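Side-chain contacts in dihydrodipicolinate synthase (Agrobacterium tumefaciens, PDB 3B4U), which probably catalyses an aldol-type lyase reaction on pyruvate, as in the dihydrodipicolinate synthase family whose TIM-barrel fold it shares: residues I136-I141 with V147-E152; P14-T17 with V21-D24. All coordinates share one frame; numbering follows the deposited sequence. Where two conformers were deposited one is given.

Both contacts belong to a single TIM barrel, and interaction 2 comes first along the chain, complete well before interaction 1 begins. Interaction 2 (14-17 with 21-24) lies in the loop between strand 6-10, the first of the barrel, and helix 23-35. Interaction 1 (136-141 with 147-152) joins the end of the fifth strand, 136-140, to the start of helix 151-160. Each therefore shapes the turn from a barrel strand into the helix that follows it. Their centres are 31 Å apart on opposite sides of the chain's centre, with nearest atoms about 15 Å apart, so they do not touch: the first connection is partly buried, the fifth buried.

Interaction 1: I136-I141 with V147-E152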
ATOM      1  N   ILE B 136      -8.634   7.245  17.317  1.00  6.48           N
ATOM      2  CA  ILE B 136      -8.269   7.046  15.920  1.00  6.53           C
ATOM      3  C   ILE B 136      -8.646   8.281  15.108  1.00  6.38           C
ATOM      4  O   ILE B 136      -9.816   8.706  15.116  1.00  6.44           O
ATOM      5  CB  ILE B 136      -9.001   5.842  15.318  1.00  6.97           C
ATOM      6  CG1 ILE B 136      -8.844   4.576  16.166  1.00  8.92           C
ATOM      7  CG2 ILE B 136      -8.548   5.604  13.895  1.00  8.19           C
ATOM      8  CD1 ILE B 136      -7.518   4.120  16.335  1.00  9.73           C
ATOM      9  N   LEU B 137      -7.644   8.822  14.425  1.00  5.54           N
ATOM     10  CA  LEU B 137      -7.823   9.899  13.463  1.00  5.82           C
ATOM     11  C   LEU B 137      -7.780   9.275  12.086  1.00  5.75           C
ATOM     12  O   LEU B 137      -6.755   8.710  11.681  1.00  6.87           O
ATOM     13  CB  LEU B 137      -6.679  10.910  13.578  1.00  5.50           C
ATOM     14  CG  LEU B 137      -6.478  11.478  14.981  1.00  6.46           C
ATOM     15  CD1 LEU B 137      -5.166  12.279  15.034  1.00  7.69           C
ATOM     16  CD2 LEU B 137      -7.665  12.316  15.424  1.00  8.24           C
ATOM     17  N   VAL B 138      -8.871   9.302  11.321  1.00  5.51           N
ATOM     18  CA  VAL B 138      -8.858   8.690  10.000  1.00  5.38           C
ATOM     19  C   VAL B 138      -8.237   9.659   9.001  1.00  5.57           C
ATOM     20  O   VAL B 138      -8.466  10.864   9.034  1.00  5.99           O
ATOM     21  CB  VAL B 138     -10.266   8.190   9.595  1.00  5.83           C
ATOM     22  CG1 VAL B 138     -10.688   7.072  10.541  1.00  7.71           C
ATOM     23  CG2 VAL B 138     -11.285   9.294   9.519  1.00  7.38           C
ATOM     24  N   TYR B 139      -7.441   9.101   8.097  1.00  5.20           N
ATOM     25  CA  TYR B 139      -6.534   9.918   7.258  1.00  5.83           C
ATOM     26  C   TYR B 139      -7.054  10.005   5.832  1.00  5.52           C
ATOM     27  O   TYR B 139      -7.066   9.018   5.103  1.00  6.14           O
ATOM     28  CB  TYR B 139      -5.140   9.282   7.305  1.00  6.34           C
ATOM     29  CG  TYR B 139      -3.986  10.086   6.779  1.00  6.30           C
ATOM     30  CD1 TYR B 139      -4.053  11.444   6.474  1.00  6.88           C
ATOM     31  CD2 TYR B 139      -2.754   9.454   6.617  1.00  6.87           C
ATOM     32  CE1 TYR B 139      -2.911  12.139   6.036  1.00  7.79           C
ATOM     33  CE2 TYR B 139      -1.621  10.140   6.228  1.00  7.93           C
ATOM     34  CZ  TYR B 139      -1.714  11.481   5.948  1.00  8.00           C
ATOM     35  OH  TYR B 139      -0.585  12.133   5.507  1.00  9.56           O
ATOM     36  N   ASN B 140      -7.500  11.201   5.464  1.00  5.74           N
ATOM     37  CA  ASN B 140      -8.029  11.479   4.144  1.00  5.76           C
ATOM     38  C   ASN B 140      -6.974  12.181   3.298  1.00  5.73           C
ATOM     39  O   ASN B 140      -6.805  13.399   3.365  1.00  6.81           O
ATOM     40  CB  ASN B 140      -9.279  12.367   4.258  1.00  6.22           C
ATOM     41  CG  ASN B 140      -9.960  12.565   2.931  1.00  6.32           C
ATOM     42  OD1 ASN B 140     -10.167  11.616   2.205  1.00  7.01           O
ATOM     43  ND2 ASN B 140     -10.351  13.804   2.619  1.00  7.76           N
ATOM     44  N   ILE B 141      -6.264  11.402   2.510  1.00  6.06           N
ATOM     45  CA  ILE B 141      -5.181  11.920   1.665  1.00  7.10           C
ATOM     46  C   ILE B 141      -5.265  11.282   0.282  1.00  6.98           C
ATOM     47  O   ILE B 141      -4.383  10.535  -0.166  1.00  7.69           O
ATOM     48  CB  ILE B 141      -3.810  11.820   2.362  1.00  7.47           C
ATOM     49  CG1 ILE B 141      -2.748  12.564   1.532  1.00  8.50           C
ATOM     50  CG2 ILE B 141      -3.414  10.378   2.707  1.00  8.34           C
ATOM     51  CD1 ILE B 141      -1.443  12.760   2.248  1.00 10.93           C
ATOM     52  N   VAL B 147      -7.835   6.995  -2.093  1.00  7.43           N
ATOM     53  CA  VAL B 147      -9.026   6.615  -1.335  1.00  7.73           C
ATOM     54  C   VAL B 147      -9.513   7.852  -0.592  1.00  8.11           C
ATOM     55  O   VAL B 147      -8.872   8.382   0.292  1.00 11.29           O
ATOM     56  CB  VAL B 147      -8.746   5.454  -0.377  1.00  7.42           C
ATOM     57  CG1 VAL B 147     -10.040   5.104   0.343  1.00  9.87           C
ATOM     58  CG2 VAL B 147      -8.164   4.251  -1.130  1.00  9.81           C
ATOM     59  N   THR B 148     -10.636   8.367  -1.026  1.00  8.46           N
ATOM     60  CA  THR B 148     -11.287   9.457  -0.334  1.00  7.99           C
ATOM     61  C   THR B 148     -12.147   8.924   0.786  1.00  8.06           C
ATOM     62  O   THR B 148     -12.826   7.939   0.621  1.00  9.68           O
ATOM     63  CB  THR B 148     -12.145  10.239  -1.328  1.00  9.10           C
ATOM     64  OG1 THR B 148     -11.283  10.823  -2.328  1.00 11.84           O
ATOM     65  CG2 THR B 148     -12.930  11.341  -0.644  1.00 10.97           C
ATOM     66  N   LEU B 149     -12.112   9.609   1.916  1.00  7.46           N
ATOM     67  CA  LEU B 149     -13.039   9.355   3.013  1.00  7.83           C
ATOM     68  C   LEU B 149     -14.128  10.412   2.952  1.00  7.48           C
ATOM     69  O   LEU B 149     -13.937  11.557   3.339  1.00  8.18           O
ATOM     70  CB  LEU B 149     -12.309   9.360   4.355  1.00  7.34           C
ATOM     71  CG  LEU B 149     -11.071   8.468   4.471  1.00  7.08           C
ATOM     72  CD1 LEU B 149     -10.461   8.586   5.860  1.00  7.81           C
ATOM     73  CD2 LEU B 149     -11.386   7.034   4.102  1.00  8.92           C
ATOM     74  N   SER B 150     -15.276  10.036   2.437  1.00  7.45           N
ATOM     75  CA  SER B 150     -16.357  10.981   2.248  1.00  7.99           C
ATOM     76  C   SER B 150     -16.890  11.504   3.572  1.00  8.27           C
ATOM     77  O   SER B 150     -16.751  10.870   4.616  1.00  7.91           O
ATOM     78  CB  SER B 150     -17.490  10.339   1.459  1.00  8.71           C
ATOM     79  OG  SER B 150     -18.156   9.387   2.266  1.00  9.02           O
ATOM     80  N   VAL B 151     -17.528  12.668   3.518  1.00  8.78           N
ATOM     81  CA  VAL B 151     -18.210  13.198   4.689  1.00  9.22           C
ATOM     82  C   VAL B 151     -19.211  12.190   5.232  1.00  8.87           C
ATOM     83  O   VAL B 151     -19.313  11.975   6.441  1.00  8.79           O
ATOM     84  CB  VAL B 151     -18.880  14.558   4.370  1.00  9.87           C
ATOM     85  CG1 VAL B 151     -19.698  15.048   5.554  1.00 11.86           C
ATOM     86  CG2 VAL B 151     -17.812  15.596   3.951  1.00 12.47           C
ATOM     87  N   GLU B 152     -19.922  11.523   4.332  1.00  9.33           N
ATOM     88  CA  GLU B 152     -20.916  10.534   4.705  0.50  9.06           C
ATOM     89  C   GLU B 152     -20.259   9.352   5.448  1.00  8.87           C
ATOM     90  O   GLU B 152     -20.767   8.878   6.467  1.00  8.58           O
ATOM     91  CB  GLU B 152     -21.651  10.080   3.443  0.50  9.94           C
ATOM     92  CG  GLU B 152     -22.545  11.163   2.826  0.50 11.04           C
ATOM     93  CD  GLU B 152     -21.864  12.256   1.931  0.50 12.77           C
ATOM     94  OE1 GLU B 152     -20.646  12.283   1.565  0.50 11.01           O
ATOM     95  OE2 GLU B 152     -22.633  13.153   1.543  0.50 16.97           O
TER
HETATM   96  O   HOH W   1      -6.977   8.589   2.262  1.00  6.71           O
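The one direct hydrogen bond between the segments runs from Leu149 N to Asn140 OD1, 2.8 Å long and practically straight at the hydrogen (179°). Leu149 N lies above the plane of the Asn140 amide, 42° out of it, so the approach is tilted and not along a lone pair. Asn140 can offer OD1 because CG lies anti to the backbone N (chi1 -174°), which carries the amide out toward the returning chain. Its other end is held as well: ND2 bonds to Asp170 OD1 at the end of the next strand, 165-170. With a partner on each end, the amide has its flip state fixed. OD1 also lies 3.5 Å from Thr148 CA.

A water bridges the backbones beside this bond. It donates to Tyr139 O and, at 2.7 Å, to Val147 O, and it accepts from Ile141 N, so it links the end of the strand to the returning chain.

This is the connection from strand to helix within one beta-alpha unit of the TIM barrel: strand 136-140 runs out, the chain passes through the short helix 142-145, and the loop from Val147 to Ser150 leads back to helix 151-160. Ser150 is the N-cap of that helix, its OG accepting from Leu153 N.

Apolar contact falls to Leu149, which buries more surface here than any other residue of the two segments. Its CD1 comes up against the strand, 3.5 Å from Tyr139 O and 3.8 Å from Val138 CB, with Val138 CG2 equally near. The two side chains meet at a slant, and Phe122 of helix 115-129 packs on both. On the strand's other side, Ile141 CG2 sits 3.7 Å above the centre of the Tyr139 ring, whose OH bonds to Thr46 OG1; Tyr109 of the second subunit packs on both residues.

Interaction 2: P14-T17 with V21-D24; sequences PFKT and VDID
Phe15 and Val21 pair in a single beta bridge, their CA atoms 4.5 Å apart, and Asp22 N donates to Pro14 O over 2.9 Å (163° at the hydrogen). The same carbonyl oxygen also receives a CA-H...O contact from Val21 CA, so from the chain coming back it takes the N-H and, more weakly, a CA-H. Asp22 is also the centre of an inverse gamma turn, which bends the backbone just before helix 23-35 begins.

The polar side chains meet along one flank. Lys16 crosses the Asp22 side chain at about a right angle and turns at its last torsion (chi4 -68°), which puts NZ over the face of the Asp22 carboxylate, 3.3 Å from OD2 in a salt bridge. NZ is 3.2 Å from Asp22 CG, nearer than to either oxygen, so the ammonium rides over the group as a whole. A water ties the same pair together, accepting from Lys16 NZ and donating to Asp22 OD2 at 2.7 Å. The other oxygen, OD1, accepts from Ala25 N: Asp22 is the N-cap of helix 23-35.

The remaining contacts are van der Waals. In the apolar pair, Val21 CG2 meets the Phe15 ring obliquely, 3.8 Å from CE1; Val21 CG1 lies close to Pro14 O. Pro14 sets CG against the backbone oxygen of Asp22 at 3.4 Å, its ring crossing the Asp22 side chain at about a right angle. Trp263 and Met26 pack on Pro14, while Val21 touches Met26 and Ile61, tying this loop to its own helix and to helix 57-67.

OD1 is tied to the helix N-terminus and OD2 to the water, with the ammonium over the face, an arrangement that should restrict the carboxylate's rotation. Both the helix N-terminus and the ammonium would be expected to favour its charged form.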
ATOM      1  N   PRO B  14      15.034  10.536   9.785  1.00  6.99           N
ATOM      2  CA  PRO B  14      16.387  10.653   9.266  1.00  7.31           C
ATOM      3  C   PRO B  14      17.018   9.291   9.058  1.00  7.41           C
ATOM      4  O   PRO B  14      16.895   8.421   9.909  1.00  7.74           O
ATOM      5  CB  PRO B  14      17.117  11.439  10.362  1.00  7.30           C
ATOM      6  CG  PRO B  14      16.441  11.009  11.643  1.00  6.99           C
ATOM      7  CD  PRO B  14      14.999  10.661  11.248  1.00  7.42           C
ATOM      8  N   PHE B  15      17.731   9.136   7.948  1.00  7.93           N
ATOM      9  CA  PHE B  15      18.443   7.905   7.618  1.00  8.51           C
ATOM     10  C   PHE B  15      19.949   8.138   7.547  1.00 10.32           C
ATOM     11  O   PHE B  15      20.406   9.126   7.000  1.00 12.14           O
ATOM     12  CB  PHE B  15      17.979   7.335   6.282  1.00  8.94           C
ATOM     13  CG  PHE B  15      16.504   7.150   6.218  1.00  7.35           C
ATOM     14  CD1 PHE B  15      15.878   6.145   6.955  1.00  8.13           C
ATOM     15  CD2 PHE B  15      15.715   7.992   5.439  1.00  8.00           C
ATOM     16  CE1 PHE B  15      14.485   5.988   6.927  1.00  8.09           C
ATOM     17  CE2 PHE B  15      14.351   7.830   5.409  1.00  7.92           C
ATOM     18  CZ  PHE B  15      13.739   6.837   6.153  1.00  8.00           C
ATOM     19  N   LYS B  16      20.700   7.181   8.079  1.00 11.65           N
ATOM     20  CA  LYS B  16      22.168   7.164   7.920  1.00 13.85           C
ATOM     21  C   LYS B  16      22.545   6.769   6.516  1.00 14.44           C
ATOM     22  O   LYS B  16      21.715   6.331   5.748  1.00 15.20           O
ATOM     23  CB  LYS B  16      22.757   6.152   8.879  1.00 14.06           C
ATOM     24  CG  LYS B  16      22.472   6.463  10.320  1.00 13.98           C
ATOM     25  CD  LYS B  16      23.226   5.510  11.243  1.00 17.02           C
ATOM     26  CE  LYS B  16      22.765   5.684  12.658  1.00 19.31           C
ATOM     27  NZ  LYS B  16      23.185   7.013  13.175  1.00 26.77           N
ATOM     28  N   THR B  17      23.832   6.930   6.166  1.00 16.36           N
ATOM     29  CA  THR B  17      24.310   6.595   4.827  1.00 17.16           C
ATOM     30  C   THR B  17      24.041   5.151   4.487  1.00 17.17           C
ATOM     31  O   THR B  17      23.720   4.855   3.333  1.00 19.07           O
ATOM     32  CB  THR B  17      25.814   6.879   4.664  1.00 17.84           C
ATOM     33  OG1 THR B  17      26.056   8.253   4.999  1.00 21.16           O
ATOM     34  CG2 THR B  17      26.277   6.604   3.216  1.00 19.14           C
ATOM     35  N   VAL B  21      17.703   3.918  10.236  1.00  8.84           N
ATOM     36  CA  VAL B  21      17.193   5.121  10.880  1.00  8.12           C
ATOM     37  C   VAL B  21      18.196   5.647  11.886  1.00  8.60           C
ATOM     38  O   VAL B  21      18.742   4.887  12.671  1.00  9.07           O
ATOM     39  CB  VAL B  21      15.820   4.834  11.506  1.00  8.04           C
ATOM     40  CG1 VAL B  21      15.322   6.055  12.355  1.00  9.37           C
ATOM     41  CG2 VAL B  21      14.807   4.483  10.424  1.00  9.48           C
ATOM     42  N   ASP B  22      18.462   6.945  11.848  1.00  8.20           N
ATOM     43  CA  ASP B  22      19.284   7.617  12.873  1.00  8.23           C
ATOM     44  C   ASP B  22      18.393   7.978  14.021  1.00  8.49           C
ATOM     45  O   ASP B  22      17.793   9.046  14.077  1.00  8.30           O
ATOM     46  CB  ASP B  22      19.975   8.836  12.277  1.00  9.60           C
ATOM     47  CG  ASP B  22      21.022   9.426  13.181  1.00 11.36           C
ATOM     48  OD1 ASP B  22      20.891   9.308  14.398  1.00 10.57           O
ATOM     49  OD2 ASP B  22      21.964  10.069  12.670  1.00 16.51           O
ATOM     50  N   ILE B  23      18.253   7.041  14.944  1.00  8.30           N
ATOM     51  CA  ILE B  23      17.277   7.200  15.997  1.00  9.44           C
ATOM     52  C   ILE B  23      17.605   8.378  16.922  1.00  8.60           C
ATOM     53  O   ILE B  23      16.701   9.121  17.325  1.00  8.62           O
ATOM     54  CB  ILE B  23      17.100   5.887  16.797  1.00  9.39           C
ATOM     55  CG1 ILE B  23      15.944   5.997  17.780  1.00  9.99           C
ATOM     56  CG2 ILE B  23      18.377   5.497  17.568  1.00 13.65           C
ATOM     57  CD1 ILE B  23      14.614   6.316  17.175  1.00 10.75           C
ATOM     58  N   ASP B  24      18.881   8.610  17.217  1.00  9.95           N
ATOM     59  CA  ASP B  24      19.210   9.749  18.066  1.00 10.47           C
ATOM     60  C   ASP B  24      18.854  11.059  17.392  1.00  9.19           C
ATOM     61  O   ASP B  24      18.318  11.950  18.060  1.00  9.87           O
ATOM     62  CB  ASP B  24      20.705   9.749  18.460  1.00 13.16           C
ATOM     63  CG  ASP B  24      21.093   8.590  19.369  1.00 17.17           C
ATOM     64  OD1 ASP B  24      20.215   7.925  19.951  1.00 20.04           O
ATOM     65  OD2 ASP B  24      22.319   8.385  19.519  1.00 24.80           O
TER
HETATM   66  O   HOH W   2      24.242   9.368  11.386  1.00 28.21           O